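Local coordinates for coat protein (PDB 4Y6X) that probably self-assembles into the icosahedral capsid of tobacco streak virus, and probably binds and packages the viral RNA, at residues W128-R133 and A137-L142. Residues are numbered along the deposited sequence; the frame is centred on the assembly and turned at random.
Sequences WCLDER and AKRVQL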
loop_
_atom_site.group_PDB
_atom_site.type_symbol
_atom_site.label_atom_id
_atom_site.label_comp_id
_atom_site.label_asym_id
_atom_site.label_seq_id
_atom_site.Cartn_x
_atom_site.Cartn_y
_atom_site.Cartn_z
ATOM N N TRP A 128 15.158 -5.755 16.132
ATOM C CA TRP A 128 14.806 -5.671 17.534
ATOM C C TRP A 128 15.305 -6.908 18.302
ATOM O O TRP A 128 15.171 -8.016 17.796
ATOM C CB TRP A 128 13.300 -5.668 17.741
ATOM C CG TRP A 128 12.623 -4.442 17.371
ATOM C CD1 TRP A 128 12.196 -3.493 18.214
ATOM C CD2 TRP A 128 12.282 -4.012 16.045
ATOM N NE1 TRP A 128 11.611 -2.454 17.505
ATOM C CE2 TRP A 128 11.646 -2.765 16.170
ATOM C CE3 TRP A 128 12.439 -4.566 14.764
ATOM C CZ2 TRP A 128 11.163 -2.054 15.068
ATOM C CZ3 TRP A 128 11.946 -3.869 13.669
ATOM C CH2 TRP A 128 11.298 -2.637 13.831
ATOM N N CYS A 129 15.842 -6.689 19.498
ATOM C CA CYS A 129 16.206 -7.781 20.445
ATOM C C CYS A 129 15.447 -7.591 21.756
ATOM O O CYS A 129 15.711 -6.651 22.514
ATOM C CB CYS A 129 17.704 -7.736 20.772
ATOM S SG CYS A 129 18.731 -7.609 19.296
ATOM N N LEU A 130 14.519 -8.487 22.037
ATOM C CA LEU A 130 13.739 -8.400 23.241
ATOM C C LEU A 130 14.375 -9.209 24.358
ATOM O O LEU A 130 14.819 -10.316 24.134
ATOM C CB LEU A 130 12.327 -8.907 22.965
ATOM C CG LEU A 130 11.367 -7.850 22.400
ATOM C CD1 LEU A 130 11.817 -7.395 21.023
ATOM C CD2 LEU A 130 10.004 -8.447 22.270
ATOM N N ASP A 131 14.305 -8.672 25.568
ATOM C CA ASP A 131 14.760 -9.347 26.790
ATOM C C ASP A 131 13.877 -10.537 27.128
ATOM O O ASP A 131 14.378 -11.578 27.469
ATOM C CB ASP A 131 14.760 -8.382 27.986
ATOM C CG ASP A 131 15.869 -7.303 27.894
ATOM O OD1 ASP A 131 16.655 -7.291 26.899
ATOM O OD2 ASP A 131 15.920 -6.422 28.802
ATOM N N GLU A 132 12.568 -10.356 27.026
ATOM C CA GLU A 132 11.592 -11.339 27.431
ATOM C C GLU A 132 10.457 -11.433 26.370
ATOM O O GLU A 132 10.362 -10.597 25.457
ATOM C CB GLU A 132 11.037 -10.924 28.824
ATOM N N ARG A 133 9.630 -12.470 26.480
ATOM C CA ARG A 133 8.480 -12.695 25.581
ATOM C C ARG A 133 8.849 -12.660 24.100
ATOM O O ARG A 133 8.102 -12.112 23.226
ATOM C CB ARG A 133 7.367 -11.693 25.890
ATOM C CG ARG A 133 6.876 -11.780 27.344
ATOM C CD ARG A 133 5.565 -11.026 27.599
ATOM N NE ARG A 133 4.561 -11.380 26.578
ATOM C CZ ARG A 133 3.379 -10.782 26.387
ATOM N NH1 ARG A 133 2.980 -9.792 27.173
ATOM N NH2 ARG A 133 2.592 -11.199 25.394
ATOM N N ALA A 137 2.972 -13.077 20.029
ATOM C CA ALA A 137 2.313 -12.338 18.995
ATOM C C ALA A 137 2.250 -10.865 19.459
ATOM O O ALA A 137 2.170 -10.588 20.631
ATOM C CB ALA A 137 0.914 -12.887 18.703
ATOM N N LYS A 138 2.391 -9.957 18.509
ATOM C CA LYS A 138 2.386 -8.515 18.755
ATOM C C LYS A 138 3.424 -8.089 19.756
ATOM O O LYS A 138 3.243 -7.125 20.448
ATOM C CB LYS A 138 0.986 -8.050 19.189
ATOM C CG LYS A 138 -0.081 -8.557 18.205
ATOM C CD LYS A 138 -1.464 -8.025 18.531
ATOM C CE LYS A 138 -2.439 -8.492 17.481
ATOM N NZ LYS A 138 -3.730 -7.791 17.660
ATOM N N ARG A 139 4.523 -8.806 19.826
ATOM C CA ARG A 139 5.534 -8.503 20.806
ATOM C C ARG A 139 6.136 -7.111 20.550
ATOM O O ARG A 139 6.575 -6.474 21.510
ATOM C CB ARG A 139 6.649 -9.555 20.844
ATOM C CG ARG A 139 7.252 -9.826 19.479
ATOM C CD ARG A 139 8.105 -11.076 19.491
ATOM N NE ARG A 139 8.599 -11.364 18.161
ATOM C CZ ARG A 139 7.873 -11.922 17.191
ATOM N NH1 ARG A 139 6.601 -12.245 17.399
ATOM N NH2 ARG A 139 8.420 -12.153 16.030
ATOM N N VAL A 140 6.152 -6.683 19.304
ATOM C CA VAL A 140 6.408 -5.294 18.911
ATOM C C VAL A 140 5.249 -4.826 17.991
ATOM O O VAL A 140 4.842 -5.546 17.084
ATOM C CB VAL A 140 7.692 -5.194 18.115
ATOM C CG1 VAL A 140 7.893 -3.792 17.581
ATOM C CG2 VAL A 140 8.873 -5.608 18.958
ATOM N N GLN A 141 4.641 -3.719 18.301
ATOM C CA GLN A 141 3.576 -3.160 17.478
ATOM C C GLN A 141 4.090 -1.857 16.890
ATOM O O GLN A 141 4.416 -0.931 17.640
ATOM C CB GLN A 141 2.299 -2.922 18.296
ATOM C CG GLN A 141 1.832 -4.178 19.008
ATOM C CD GLN A 141 0.799 -3.850 20.051
ATOM O OE1 GLN A 141 -0.145 -3.117 19.783
ATOM N NE2 GLN A 141 0.996 -4.334 21.222
ATOM N N LEU A 142 4.171 -1.822 15.573
ATOM C CA LEU A 142 4.724 -0.707 14.835
ATOM C C LEU A 142 3.649 0.227 14.357
ATOM O O LEU A 142 2.626 -0.190 13.890
ATOM C CB LEU A 142 5.456 -1.185 13.605
ATOM C CG LEU A 142 6.813 -1.732 13.979
ATOM C CD1 LEU A 142 7.158 -2.845 13.038
ATOM C CD2 LEU A 142 7.836 -0.606 13.937
#
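W128 reaches from one sheet of the jelly-roll beta-barrel into V140 and L142 of the other, illustrating how two facing sheets pack side chain on side chain next to the loop that crosses from one to the other. That loop joins strands 125-130 and 140-150; segments 128-130 and 140-142 run roughly antiparallel (146°), their axes 10.8 Å apart at closest. No hydrogen bond bridges the two segments, and side chains make most of the contact.

The tryptophan can be followed outward. Its CB points at the opposite sheet, and CG lies beside the backbone N (chi1 -73°), which carries the indole across. On the five-membered ring CD1 touches CG2 of V140 at 4.0 Å, while CG1 of V140 sits over the face, 4.2 Å from the ring centroid, in a CH-pi contact offset toward the rim, beside NE1 and CE2. Farther out, CD2 of L142 comes in obliquely, 3.8 Å from CZ2 and 4.0 Å from CH2. F71, F79 and W35 add further aromatic contacts to the indole.

Nearer the loop, L130 splits its branches: CD1 packs on CG2 of V140, and CD2 on CB of R139, 3.8 Å away. The R139 chain then extends from CG to NE, taking its guanidinium on to a salt bridge with D44 and to the carbonyls of D136 and S36. At its root, CB also lies 3.8 Å from the backbone O of R133.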